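Local coordinates for protein putative enzyme related to aldose 1-epimerase (Salmonella typhimurium, PDB 2HTA) that probably interconverts the alpha and beta anomers of glucose 6-phosphate and related hexose 6-phosphates, acting as a sugar-phosphate mutarotase of the aldose 1-epimerase superfamily, at residues L41-V46 with T80-G85; G85-G90 with F112-P117; P97-A102 with T175-S180. One frame throughout, in Å; residues are numbered along the deposited sequence.

Contact 1: residues L41-V46 with T80-G85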
loop_
_atom_site.group_PDB
_atom_site.type_symbol
_atom_site.label_atom_id
_atom_site.label_comp_id
_atom_site.label_asym_id
_atom_site.label_seq_id
_atom_site.Cartn_x
_atom_site.Cartn_y
_atom_site.Cartn_z
ATOM N N LEU A 41 7.498 16.693 -4.088
ATOM C CA LEU A 41 7.556 15.348 -4.691
ATOM C C LEU A 41 7.102 15.264 -6.131
ATOM O O LEU A 41 6.038 15.804 -6.480
ATOM C CB LEU A 41 6.679 14.370 -3.890
ATOM C CG LEU A 41 7.014 14.228 -2.390
ATOM C CD1 LEU A 41 6.207 13.111 -1.730
ATOM C CD2 LEU A 41 8.514 13.981 -2.203
ATOM N N ASP A 42 7.920 14.596 -6.934
ATOM C CA ASP A 42 7.569 14.333 -8.298
ATOM C C ASP A 42 6.543 13.192 -8.322
ATOM O O ASP A 42 6.738 12.205 -7.622
ATOM C CB ASP A 42 8.800 13.930 -9.053
ATOM C CG ASP A 42 9.643 15.142 -9.404
ATOM O OD1 ASP A 42 9.060 16.245 -9.566
ATOM O OD2 ASP A 42 10.864 14.991 -9.507
ATOM N N LEU A 43 5.448 13.392 -9.062
ATOM C CA LEU A 43 4.351 12.394 -9.174
ATOM C C LEU A 43 4.227 11.906 -10.630
ATOM O O LEU A 43 4.443 12.680 -11.558
ATOM C CB LEU A 43 2.978 12.994 -8.775
ATOM C CG LEU A 43 2.982 13.725 -7.426
ATOM C CD1 LEU A 43 1.575 14.212 -7.038
ATOM C CD2 LEU A 43 3.525 12.773 -6.316
ATOM N N ILE A 44 3.893 10.635 -10.797
ATOM C CA ILE A 44 3.539 10.068 -12.087
ATOM C C ILE A 44 2.030 9.842 -12.084
ATOM O O ILE A 44 1.488 9.136 -11.233
ATOM C CB ILE A 44 4.290 8.737 -12.368
ATOM C CG1 ILE A 44 5.834 8.910 -12.214
ATOM C CG2 ILE A 44 3.816 8.156 -13.716
ATOM C CD1 ILE A 44 6.495 9.890 -13.249
ATOM N N VAL A 45 1.346 10.481 -13.039
ATOM C CA VAL A 45 -0.089 10.504 -13.038
ATOM C C VAL A 45 -0.607 9.799 -14.309
ATOM O O VAL A 45 -0.191 10.134 -15.410
ATOM C CB VAL A 45 -0.658 11.951 -12.955
ATOM C CG1 VAL A 45 -2.169 11.910 -13.037
ATOM C CG2 VAL A 45 -0.189 12.687 -11.643
ATOM N N VAL A 46 -1.479 8.815 -14.110
ATOM C CA VAL A 46 -2.106 8.054 -15.168
ATOM C C VAL A 46 -3.521 8.627 -15.331
ATOM O O VAL A 46 -4.374 8.532 -14.444
ATOM C CB VAL A 46 -2.229 6.530 -14.789
ATOM C CG1 VAL A 46 -3.009 5.731 -15.898
ATOM C CG2 VAL A 46 -0.851 5.890 -14.545
ATOM N N THR A 80 -1.589 14.449 4.507
ATOM C CA THR A 80 -0.222 13.956 4.383
ATOM C C THR A 80 0.736 15.000 3.835
ATOM O O THR A 80 0.392 15.714 2.896
ATOM C CB THR A 80 -0.127 12.612 3.567
ATOM O OG1 THR A 80 1.194 12.088 3.705
ATOM C CG2 THR A 80 -0.438 12.810 2.100
ATOM N N PRO A 81 1.937 15.116 4.431
ATOM C CA PRO A 81 2.941 15.916 3.753
ATOM C C PRO A 81 3.340 15.293 2.413
ATOM O O PRO A 81 3.156 14.084 2.224
ATOM C CB PRO A 81 4.138 15.882 4.730
ATOM C CG PRO A 81 3.573 15.522 6.034
ATOM C CD PRO A 81 2.444 14.552 5.681
ATOM N N PHE A 82 3.821 16.122 1.484
ATOM C CA PHE A 82 4.515 15.718 0.260
ATOM C C PHE A 82 5.908 16.332 0.357
ATOM O O PHE A 82 6.199 17.326 -0.265
ATOM C CB PHE A 82 3.788 16.159 -1.031
ATOM C CG PHE A 82 2.593 15.301 -1.344
ATOM C CD1 PHE A 82 2.638 14.384 -2.400
ATOM C CD2 PHE A 82 1.449 15.351 -0.546
ATOM C CE1 PHE A 82 1.559 13.573 -2.681
ATOM C CE2 PHE A 82 0.332 14.516 -0.842
ATOM C CZ PHE A 82 0.409 13.625 -1.863
ATOM N N LYS A 83 6.747 15.708 1.171
ATOM C CA LYS A 83 8.062 16.238 1.547
ATOM C C LYS A 83 9.126 15.162 1.344
ATOM O O LYS A 83 8.915 13.962 1.643
ATOM C CB LYS A 83 8.074 16.610 3.031
ATOM C CG LYS A 83 7.137 17.738 3.460
ATOM C CD LYS A 83 7.575 19.088 2.952
ATOM C CE LYS A 83 6.816 20.229 3.675
ATOM N NZ LYS A 83 7.087 21.480 2.879
ATOM N N THR A 84 10.277 15.594 0.874
ATOM C CA THR A 84 11.425 14.731 0.691
ATOM C C THR A 84 11.773 13.891 1.909
ATOM O O THR A 84 12.029 14.414 3.018
ATOM C CB THR A 84 12.620 15.538 0.127
ATOM O OG1 THR A 84 12.168 16.185 -1.056
ATOM C CG2 THR A 84 13.764 14.627 -0.250
ATOM N N GLY A 85 11.711 12.558 1.714
ATOM C CA GLY A 85 12.094 11.628 2.783
ATOM C C GLY A 85 11.028 11.295 3.798
ATOM O O GLY A 85 11.233 10.434 4.650
#
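The ring of Phe82 meets two leucines of strand 41-48 in different ways: Leu43 reaches its edge, close to the ring plane, with CD2 4.2 Å from Phe82 CE1, whereas Leu41 comes at it obliquely, CD1 lying 3.8 Å from Phe82 CD1. The side chains of Leu41 and Phe82 cross at about a right angle. In Leu41, CG stands beside the backbone N and anti to the carbonyl carbon (chi1 -57°), which directs the isobutyl fork at the main chain of the loop as well as at the ring. Its CG is 3.6 Å from Phe82 C, and its two methyls divide the work, CD1 resting on Phe82 and CD2 on the backbone of Lys83, whose carbonyl carbon is 3.8 Å away. No hydrogen bond joins the segments; a branched leucine suits a place where one side chain packs on both a ring and main-chain atoms, and phenylalanine gives the loop a broad apolar surface to set against the leucines. Polar bonds lie just beside the segment: Lys83 NZ forms a salt bridge with Asp39, and Thr84 N is hydrogen-bonded to Asp40 OD2, both in the turn just before the strand. Strand 41-48 is the middle strand of a five-stranded antiparallel sheet in this mutarotase beta-sandwich, paired with strands 33-38 and 51-56. Helix 14-22 packs beside the contact, placing Ile20 against Leu43 and Met16 against Phe82.

Contact 2: residues G85-G90 with F112-P117; sequences GVALRG and FARNLP
Asn115 ND2 donates a hydrogen bond to Gly85 O across 2.9 Å, joining two loops that bring both putative substrate-binding arginines, Arg89 and Arg114, to what is probably the sugar-phosphate site of the mutarotase fold. The N-H...O angle is 157°, but the donor stands above the carbonyl plane, 42° out of it. Asparagine suits the place because, with CG beside the backbone N and anti to the carbonyl carbon (chi1 -55°), the short side chain carries ND2 to the Gly85 carbonyl. Gly85, at a positive phi that glycine readily accepts, also brings its CA within 3.4 Å of Asn115 O in a CA-H...O contact.

Farther along, the extended chain of Arg114 carries its guanidinium across Ala87, whose small CB sits under one face, offset toward the rim. A methyl packs on the flat cation and makes no claim on its N-H groups; NH2 bonds to Ser109 O. Two waters complete the seam by serving both polar ends of Leu88's backbone. One accepts from Leu88 N and donates to Arg114 O. The other donates to Leu88 O, 2.9 Å from the water oxygen, and accepts from Arg114 NH1 at 3.1 Å.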
loop_
_atom_site.group_PDB
_atom_site.type_symbol
_atom_site.label_atom_id
_atom_site.label_comp_id
_atom_site.label_asym_id
_atom_site.label_seq_id
_atom_site.Cartn_x
_atom_site.Cartn_y
_atom_site.Cartn_z
ATOM N N GLY A 85 11.711 12.558 1.714
ATOM C CA GLY A 85 12.094 11.628 2.783
ATOM C C GLY A 85 11.028 11.295 3.798
ATOM O O GLY A 85 11.233 10.434 4.650
ATOM N N VAL A 86 9.866 11.936 3.716
ATOM C CA VAL A 86 8.813 11.753 4.690
ATOM C C VAL A 86 7.791 10.724 4.154
ATOM O O VAL A 86 7.309 10.890 3.036
ATOM C CB VAL A 86 8.138 13.136 4.966
ATOM C CG1 VAL A 86 6.910 12.977 5.864
ATOM C CG2 VAL A 86 9.196 14.066 5.681
ATOM N N ALA A 87 7.456 9.727 4.950
ATOM C CA ALA A 87 6.516 8.687 4.495
ATOM C C ALA A 87 5.171 9.260 4.200
ATOM O O ALA A 87 4.618 10.057 4.968
ATOM C CB ALA A 87 6.418 7.552 5.525
ATOM N N LEU A 88 4.614 8.862 3.063
ATOM C CA LEU A 88 3.286 9.309 2.648
ATOM C C LEU A 88 2.192 8.514 3.355
ATOM O O LEU A 88 2.323 7.271 3.493
ATOM C CB LEU A 88 3.169 9.156 1.145
ATOM C CG LEU A 88 3.965 10.159 0.308
ATOM C CD1 LEU A 88 4.523 9.466 -0.934
ATOM C CD2 LEU A 88 3.125 11.430 -0.044
ATOM N N ARG A 89 1.134 9.206 3.823
ATOM C CA ARG A 89 0.060 8.536 4.564
ATOM C C ARG A 89 -1.099 8.197 3.606
ATOM O O ARG A 89 -1.779 9.106 3.127
ATOM C CB ARG A 89 -0.505 9.416 5.709
ATOM C CG ARG A 89 -1.628 8.758 6.495
ATOM C CD ARG A 89 -1.199 7.547 7.340
ATOM N NE ARG A 89 -0.185 7.884 8.340
ATOM C CZ ARG A 89 0.412 7.004 9.132
ATOM N NH1 ARG A 89 0.130 5.694 9.032
ATOM N NH2 ARG A 89 1.334 7.432 10.032
ATOM N N GLY A 90 -1.339 6.907 3.396
ATOM C CA GLY A 90 -2.408 6.496 2.428
ATOM C C GLY A 90 -1.820 5.716 1.278
ATOM O O GLY A 90 -0.630 5.407 1.260
ATOM N N PHE A 112 12.863 1.419 4.878
ATOM C CA PHE A 112 13.304 2.723 4.340
ATOM C C PHE A 112 12.972 2.922 2.839
ATOM O O PHE A 112 13.142 4.012 2.300
ATOM C CB PHE A 112 14.797 2.936 4.621
ATOM C CG PHE A 112 15.667 1.863 4.064
ATOM C CD1 PHE A 112 16.206 0.903 4.913
ATOM C CD2 PHE A 112 15.932 1.777 2.694
ATOM C CE1 PHE A 112 17.035 -0.085 4.417
ATOM C CE2 PHE A 112 16.776 0.776 2.185
ATOM C CZ PHE A 112 17.304 -0.187 3.067
ATOM N N ALA A 113 12.505 1.868 2.172
ATOM C CA ALA A 113 12.195 2.010 0.718
ATOM C C ALA A 113 11.107 3.047 0.415
ATOM O O ALA A 113 11.148 3.705 -0.622
ATOM C CB ALA A 113 11.825 0.648 0.165
ATOM N N ARG A 114 10.179 3.252 1.352
ATOM C CA ARG A 114 9.044 4.189 1.146
ATOM C C ARG A 114 9.490 5.634 1.255
ATOM O O ARG A 114 8.720 6.583 0.986
ATOM C CB ARG A 114 7.915 3.865 2.116
ATOM C CG ARG A 114 8.286 4.018 3.627
ATOM C CD ARG A 114 7.098 3.584 4.418
ATOM N NE ARG A 114 7.281 3.751 5.851
ATOM C CZ ARG A 114 6.317 4.049 6.698
ATOM N NH1 ARG A 114 5.072 4.268 6.265
ATOM N NH2 ARG A 114 6.603 4.168 8.014
ATOM N N ASN A 115 10.732 5.822 1.728
ATOM C CA ASN A 115 11.276 7.176 1.954
ATOM C C ASN A 115 12.208 7.664 0.853
ATOM O O ASN A 115 12.539 8.877 0.800
ATOM C CB ASN A 115 12.072 7.221 3.282
ATOM C CG ASN A 115 11.265 6.748 4.481
ATOM O OD1 ASN A 115 11.264 5.549 4.830
ATOM N ND2 ASN A 115 10.530 7.662 5.091
ATOM N N LEU A 116 12.586 6.798 -0.063
ATOM C CA LEU A 116 13.613 7.125 -1.072
ATOM C C LEU A 116 13.022 7.243 -2.479
ATOM O O LEU A 116 12.002 6.611 -2.759
ATOM C CB LEU A 116 14.687 6.026 -1.077
ATOM C CG LEU A 116 15.421 5.826 0.251
ATOM C CD1 LEU A 116 16.292 4.553 0.105
ATOM C CD2 LEU A 116 16.294 7.084 0.531
ATOM N N PRO A 117 13.670 8.046 -3.360
ATOM C CA PRO A 117 13.198 8.186 -4.709
ATOM C C PRO A 117 13.521 6.959 -5.525
ATOM O O PRO A 117 14.684 6.525 -5.558
ATOM C CB PRO A 117 13.973 9.413 -5.228
ATOM C CG PRO A 117 15.248 9.503 -4.326
ATOM C CD PRO A 117 14.842 8.907 -3.059
HETATM O O HOH W 1 6.036 6.795 1.303
HETATM O O HOH W 2 4.629 5.577 3.527
#

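Contact 3: residues P97-A102 with T175-S180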
loop_
_atom_site.group_PDB
_atom_site.type_symbol
_atom_site.label_atom_id
_atom_site.label_comp_id
_atom_site.label_asym_id
_atom_site.label_seq_id
_atom_site.Cartn_x
_atom_site.Cartn_y
_atom_site.Cartn_z
ATOM N N PRO A 97 13.196 -2.970 3.963
ATOM C CA PRO A 97 13.324 -4.401 4.173
ATOM C C PRO A 97 12.878 -4.889 5.558
ATOM O O PRO A 97 13.279 -5.984 5.957
ATOM C CB PRO A 97 14.838 -4.623 3.965
ATOM C CG PRO A 97 15.468 -3.370 4.580
ATOM C CD PRO A 97 14.436 -2.254 4.363
ATOM N N TRP A 98 12.051 -4.125 6.281
ATOM C CA TRP A 98 11.336 -4.699 7.434
ATOM C C TRP A 98 9.930 -4.211 7.510
ATOM O O TRP A 98 9.606 -3.162 6.960
ATOM C CB TRP A 98 12.079 -4.503 8.801
ATOM C CG TRP A 98 12.201 -3.050 9.204
ATOM C CD1 TRP A 98 11.298 -2.302 9.942
ATOM C CD2 TRP A 98 13.271 -2.181 8.862
ATOM N NE1 TRP A 98 11.765 -1.013 10.084
ATOM C CE2 TRP A 98 12.976 -0.907 9.445
ATOM C CE3 TRP A 98 14.489 -2.359 8.185
ATOM C CZ2 TRP A 98 13.829 0.203 9.309
ATOM C CZ3 TRP A 98 15.344 -1.242 8.052
ATOM C CH2 TRP A 98 15.000 0.015 8.609
ATOM N N PHE A 99 9.078 -5.015 8.112
ATOM C CA PHE A 99 7.696 -4.651 8.362
ATOM C C PHE A 99 7.566 -4.308 9.868
ATOM O O PHE A 99 8.118 -5.017 10.723
ATOM C CB PHE A 99 6.768 -5.840 8.027
ATOM C CG PHE A 99 5.330 -5.592 8.406
ATOM C CD1 PHE A 99 4.579 -4.593 7.749
ATOM C CD2 PHE A 99 4.752 -6.274 9.463
ATOM C CE1 PHE A 99 3.247 -4.354 8.114
ATOM C CE2 PHE A 99 3.429 -6.021 9.842
ATOM C CZ PHE A 99 2.679 -5.056 9.121
ATOM N N GLY A 100 6.859 -3.232 10.161
ATOM C CA GLY A 100 6.497 -2.853 11.541
ATOM C C GLY A 100 7.656 -2.111 12.215
ATOM O O GLY A 100 8.585 -1.661 11.561
ATOM N N PRO A 101 7.625 -2.017 13.535
ATOM C CA PRO A 101 8.669 -1.245 14.243
ATOM C C PRO A 101 10.086 -1.738 13.975
ATOM O O PRO A 101 10.310 -2.958 13.903
ATOM C CB PRO A 101 8.271 -1.411 15.717
ATOM C CG PRO A 101 6.851 -1.684 15.714
ATOM C CD PRO A 101 6.605 -2.568 14.458
ATOM N N ALA A 102 11.035 -0.827 13.775
ATOM C CA ALA A 102 12.443 -1.195 13.513
ATOM C C ALA A 102 13.015 -1.936 14.686
ATOM O O ALA A 102 12.715 -1.584 15.832
ATOM C CB ALA A 102 13.303 0.039 13.324
ATOM N N THR A 175 11.709 -8.781 6.041
ATOM C CA THR A 175 10.264 -8.827 6.165
ATOM C C THR A 175 9.718 -7.584 5.446
ATOM O O THR A 175 10.428 -6.578 5.250
ATOM C CB THR A 175 9.788 -8.894 7.627
ATOM O OG1 THR A 175 10.279 -7.758 8.337
ATOM C CG2 THR A 175 10.305 -10.243 8.353
ATOM N N SER A 176 8.488 -7.685 4.949
ATOM C CA SER A 176 7.971 -6.645 4.060
ATOM C C SER A 176 6.441 -6.665 4.073
ATOM O O SER A 176 5.833 -7.622 4.604
ATOM C CB SER A 176 8.464 -6.824 2.636
ATOM O OG SER A 176 8.197 -8.140 2.158
ATOM N N ALA A 177 5.844 -5.636 3.463
ATOM C CA ALA A 177 4.386 -5.530 3.319
ATOM C C ALA A 177 4.003 -4.599 2.159
ATOM O O ALA A 177 4.778 -3.660 1.804
ATOM C CB ALA A 177 3.755 -4.946 4.615
ATOM N N LEU A 178 2.814 -4.839 1.571
ATOM C CA LEU A 178 2.196 -3.811 0.747
ATOM C C LEU A 178 1.035 -3.324 1.631
ATOM O O LEU A 178 0.095 -4.067 1.913
ATOM C CB LEU A 178 1.722 -4.424 -0.600
ATOM C CG LEU A 178 2.797 -5.164 -1.372
ATOM C CD1 LEU A 178 2.235 -5.834 -2.672
ATOM C CD2 LEU A 178 3.934 -4.149 -1.762
ATOM N N HIS A 179 1.187 -2.115 2.171
ATOM C CA HIS A 179 0.400 -1.642 3.319
ATOM C C HIS A 179 -0.861 -0.905 2.823
ATOM O O HIS A 179 -1.111 0.230 3.211
ATOM C CB HIS A 179 1.281 -0.654 4.106
ATOM C CG HIS A 179 0.788 -0.291 5.470
ATOM N ND1 HIS A 179 -0.434 0.290 5.687
ATOM C CD2 HIS A 179 1.414 -0.309 6.689
ATOM C CE1 HIS A 179 -0.587 0.563 6.975
ATOM N NE2 HIS A 179 0.534 0.244 7.595
ATOM N N SER A 180 -1.660 -1.542 1.970
ATOM C CA SER A 180 -2.751 -0.808 1.294
ATOM C C SER A 180 -3.863 -0.215 2.166
ATOM O O SER A 180 -4.373 -0.891 3.059
ATOM C CB SER A 180 -3.404 -1.758 0.270
ATOM O OG SER A 180 -2.375 -2.439 -0.392
#
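Next to the putative catalytic centre, the loop that follows strand 94-95 folds against strand 172-183, the strand that carries His179, inferred to be an active-site residue. Thr175 makes the polar join with both its backbone and its side chain. Its N donates to Pro97 O over 3.2 Å, approaching well above the carbonyl plane, while its OG1 accepts from Phe99 N at 3.0 Å with an N-H...O angle of 160°. The second bond depends on OG1 sitting between the backbone N and the carbonyl carbon (chi1 58°), a rotation that turns the hydroxyl to the loop. Threonine thus supplies a short side-chain acceptor for a loop amide. The cis peptide before Pro97 bends the chain here, a conformation proline tolerates better than other residues. Strand 172-183 belongs to the large antiparallel beta-sandwich of the galactose mutarotase superfamily, where it pairs with strands 94-95 and 278-286. Beyond the hydrogen bonds, Phe99 CG is anti to its own N (chi1 174°), and the ring extends along the strand to Ala177. There CB approaches the ring obliquely, closely packed at 3.3 Å from Phe99 CD1 and 3.6 Å from Phe99 CE1; alanine is small enough to admit the ring. The same phenyl touches Glu282, the other inferred active-site residue, and meets the ring of His110, which in turn packs edge-to-face with His179.

From the N terminus, contact 1 closes the 33 residues between 41-46 and 80-85, which include strands 51-56 and 61-67, and fastens the 80-85 loop to the five-stranded sheet. Contact 2 follows in series, sharing Gly85, closes 21 residues that include strand 94-95, and joins the same loop to the one leading into strand 119-125. Thr80 OG1 and Arg89 N, probably hydrogen-bonded, and packing of Phe82 on Leu88 also couple the two. Contact 3 crosses contact 2, since 97-102 lies between 85-90 and 112-117 whereas 175-180 lies beyond both; Phe112 packs on Pro97 and Trp98. It closes 72 residues and ties the loop after strand 94-95 to strand 172-183 of the eight-stranded sheet, without touching contact 1.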